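6-phospho-beta-glucosidase BglT (Thermotoga maritima, PDB 1UP7) hydrolyses cellobiose 6'-phosphate to glucose 6-phosphate and glucose, using NAD(+) and a manganese ion as cofactors. Local coordinates at residues V47-F50 and V51-L54. Numbering follows the deposited sequence.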
ATOM      1  N   VAL A  47      24.279 -43.722   7.194  1.00 18.33           N
ATOM      2  CA  VAL A  47      24.503 -42.378   7.686  1.00 18.33           C
ATOM      3  C   VAL A  47      24.163 -42.239   9.174  1.00 18.29           C
ATOM      4  O   VAL A  47      24.946 -41.658   9.924  1.00 18.26           O
ATOM      5  CB  VAL A  47      23.754 -41.336   6.824  1.00 18.32           C
ATOM      6  CG1 VAL A  47      23.994 -39.940   7.364  1.00 18.30           C
ATOM      7  CG2 VAL A  47      24.182 -41.448   5.372  1.00 16.14           C
ATOM      8  N   VAL A  48      23.020 -42.792   9.592  1.00 18.18           N
ATOM      9  CA  VAL A  48      22.580 -42.721  10.989  1.00 17.89           C
ATOM     10  C   VAL A  48      23.475 -43.541  11.947  1.00 18.25           C
ATOM     11  O   VAL A  48      23.691 -43.138  13.105  1.00 17.93           O
ATOM     12  CB  VAL A  48      21.087 -43.038  11.149  1.00 17.63           C
ATOM     13  CG1 VAL A  48      20.701 -43.205  12.625  1.00 16.88           C
ATOM     14  CG2 VAL A  48      20.264 -41.921  10.501  1.00 15.99           C
ATOM     15  N   ASP A  49      24.033 -44.652  11.468  1.00 18.30           N
ATOM     16  CA  ASP A  49      24.974 -45.405  12.291  1.00 18.66           C
ATOM     17  C   ASP A  49      26.223 -44.573  12.546  1.00 18.71           C
ATOM     18  O   ASP A  49      26.772 -44.592  13.640  1.00 18.32           O
ATOM     19  CB  ASP A  49      25.418 -46.716  11.648  1.00 18.88           C
ATOM     20  CG  ASP A  49      24.397 -47.816  11.786  1.00 20.53           C
ATOM     21  OD1 ASP A  49      23.424 -47.647  12.549  1.00 23.05           O
ATOM     22  OD2 ASP A  49      24.474 -48.885  11.144  1.00 21.21           O
ATOM     23  N   PHE A  50      26.684 -43.861  11.518  1.00 18.61           N
ATOM     24  CA  PHE A  50      27.786 -42.920  11.673  1.00 18.64           C
ATOM     25  C   PHE A  50      27.392 -41.784  12.642  1.00 18.67           C
ATOM     26  O   PHE A  50      28.160 -41.458  13.548  1.00 18.65           O
ATOM     27  CB  PHE A  50      28.257 -42.406  10.299  1.00 18.39           C
ATOM     28  CG  PHE A  50      29.329 -41.330  10.345  1.00 18.54           C
ATOM     29  CD1 PHE A  50      30.422 -41.421  11.200  1.00 18.97           C
ATOM     30  CD2 PHE A  50      29.263 -40.245   9.482  1.00 18.70           C
ATOM     31  CE1 PHE A  50      31.422 -40.426  11.214  1.00 18.31           C
ATOM     32  CE2 PHE A  50      30.261 -39.261   9.484  1.00 18.47           C
ATOM     33  CZ  PHE A  50      31.333 -39.350  10.362  1.00 17.80           C
ATOM     34  N   VAL A  51      26.192 -41.234  12.476  1.00 18.38           N
ATOM     35  CA  VAL A  51      25.656 -40.229  13.392  1.00 18.81           C
ATOM     36  C   VAL A  51      25.707 -40.665  14.855  1.00 19.20           C
ATOM     37  O   VAL A  51      26.173 -39.888  15.709  1.00 19.22           O
ATOM     38  CB  VAL A  51      24.203 -39.778  13.014  1.00 18.91           C
ATOM     39  CG1 VAL A  51      23.576 -38.936  14.141  1.00 17.93           C
ATOM     40  CG2 VAL A  51      24.213 -39.011  11.733  1.00 18.02           C
ATOM     41  N   LYS A  52      25.252 -41.896  15.130  1.00 19.41           N
ATOM     42  CA  LYS A  52      25.250 -42.457  16.486  1.00 19.67           C
ATOM     43  C   LYS A  52      26.648 -42.489  17.076  1.00 19.45           C
ATOM     44  O   LYS A  52      26.835 -42.282  18.282  1.00 19.28           O
ATOM     45  CB  LYS A  52      24.673 -43.879  16.509  1.00 20.22           C
ATOM     46  CG  LYS A  52      23.157 -43.963  16.416  1.00 21.43           C
ATOM     47  CD  LYS A  52      22.667 -45.348  16.775  1.00 24.01           C
ATOM     48  CE  LYS A  52      21.148 -45.468  16.592  1.00 26.07           C
ATOM     49  NZ  LYS A  52      20.676 -46.130  15.309  1.00 27.35           N
ATOM     50  N   ARG A  53      27.630 -42.772  16.231  1.00 19.34           N
ATOM     51  CA  ARG A  53      29.033 -42.798  16.647  1.00 19.35           C
ATOM     52  C   ARG A  53      29.498 -41.380  17.046  1.00 19.45           C
ATOM     53  O   ARG A  53      30.265 -41.226  17.991  1.00 19.55           O
ATOM     54  CB  ARG A  53      29.900 -43.328  15.518  1.00 19.26           C
ATOM     55  CG  ARG A  53      30.659 -44.608  15.786  1.00 20.65           C
ATOM     56  CD  ARG A  53      30.676 -45.637  14.655  1.00 19.93           C
ATOM     57  NE  ARG A  53      31.182 -45.128  13.376  1.00 21.41           N
ATOM     58  CZ  ARG A  53      30.608 -45.361  12.179  1.00 20.55           C
ATOM     59  NH1 ARG A  53      29.516 -46.091  12.073  1.00 18.56           N
ATOM     60  NH2 ARG A  53      31.141 -44.867  11.077  1.00 21.14           N
ATOM     61  N   LEU A  54      29.026 -40.349  16.342  1.00 18.96           N
ATOM     62  CA  LEU A  54      29.385 -38.967  16.669  1.00 19.28           C
ATOM     63  C   LEU A  54      28.641 -38.402  17.876  1.00 19.33           C
ATOM     64  O   LEU A  54      29.187 -37.563  18.598  1.00 19.28           O
ATOM     65  CB  LEU A  54      29.162 -37.989  15.489  1.00 19.43           C
ATOM     66  CG  LEU A  54      29.867 -38.215  14.150  1.00 19.33           C
ATOM     67  CD1 LEU A  54      29.049 -37.624  13.033  1.00 18.89           C
ATOM     68  CD2 LEU A  54      31.306 -37.684  14.146  1.00 17.90           C
TER
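Over one face of the Phe50 ring, displaced toward the rim, sits the CD1 methyl of Leu54, its carbon 4.0 Å from the ring centroid, a CH-pi contact one turn along helix 41-55. The Arg53 guanidinium approaches the same ring obliquely, NH2 lying 3.5 Å from Phe50 CD1 with the two planes 39° apart, while one guanidinium face rests on Phe50 CA. The Arg53 chain bends at CB-CG and again at CG-CD (chi2 138°, chi3 56°), which folds it back to this place. The Phe50 ring also meets that of Tyr278, the last residue of helix 263-278. On another side of the helix, Lys52 NZ stays 4.2 Å from Asp49 OD1, too far for a salt bridge; the carboxylate pairs instead with Lys45. Four i to i+4 backbone hydrogen bonds run from Val51 N to Val47 O (2.9 Å) through Leu54 N to Phe50 O. With only an alanine here, Leu54 CD1 and the Tyr278 ring would probably lose the Phe50 surface they pack on, and Arg53 its neighbour. The Arg53 charge, beside the ring, is probably eased by NH2 hydrogen bonds to the Tyr278 and Ala281 carbonyl oxygens, tying this Rossmann-domain helix to the end of helix 263-278.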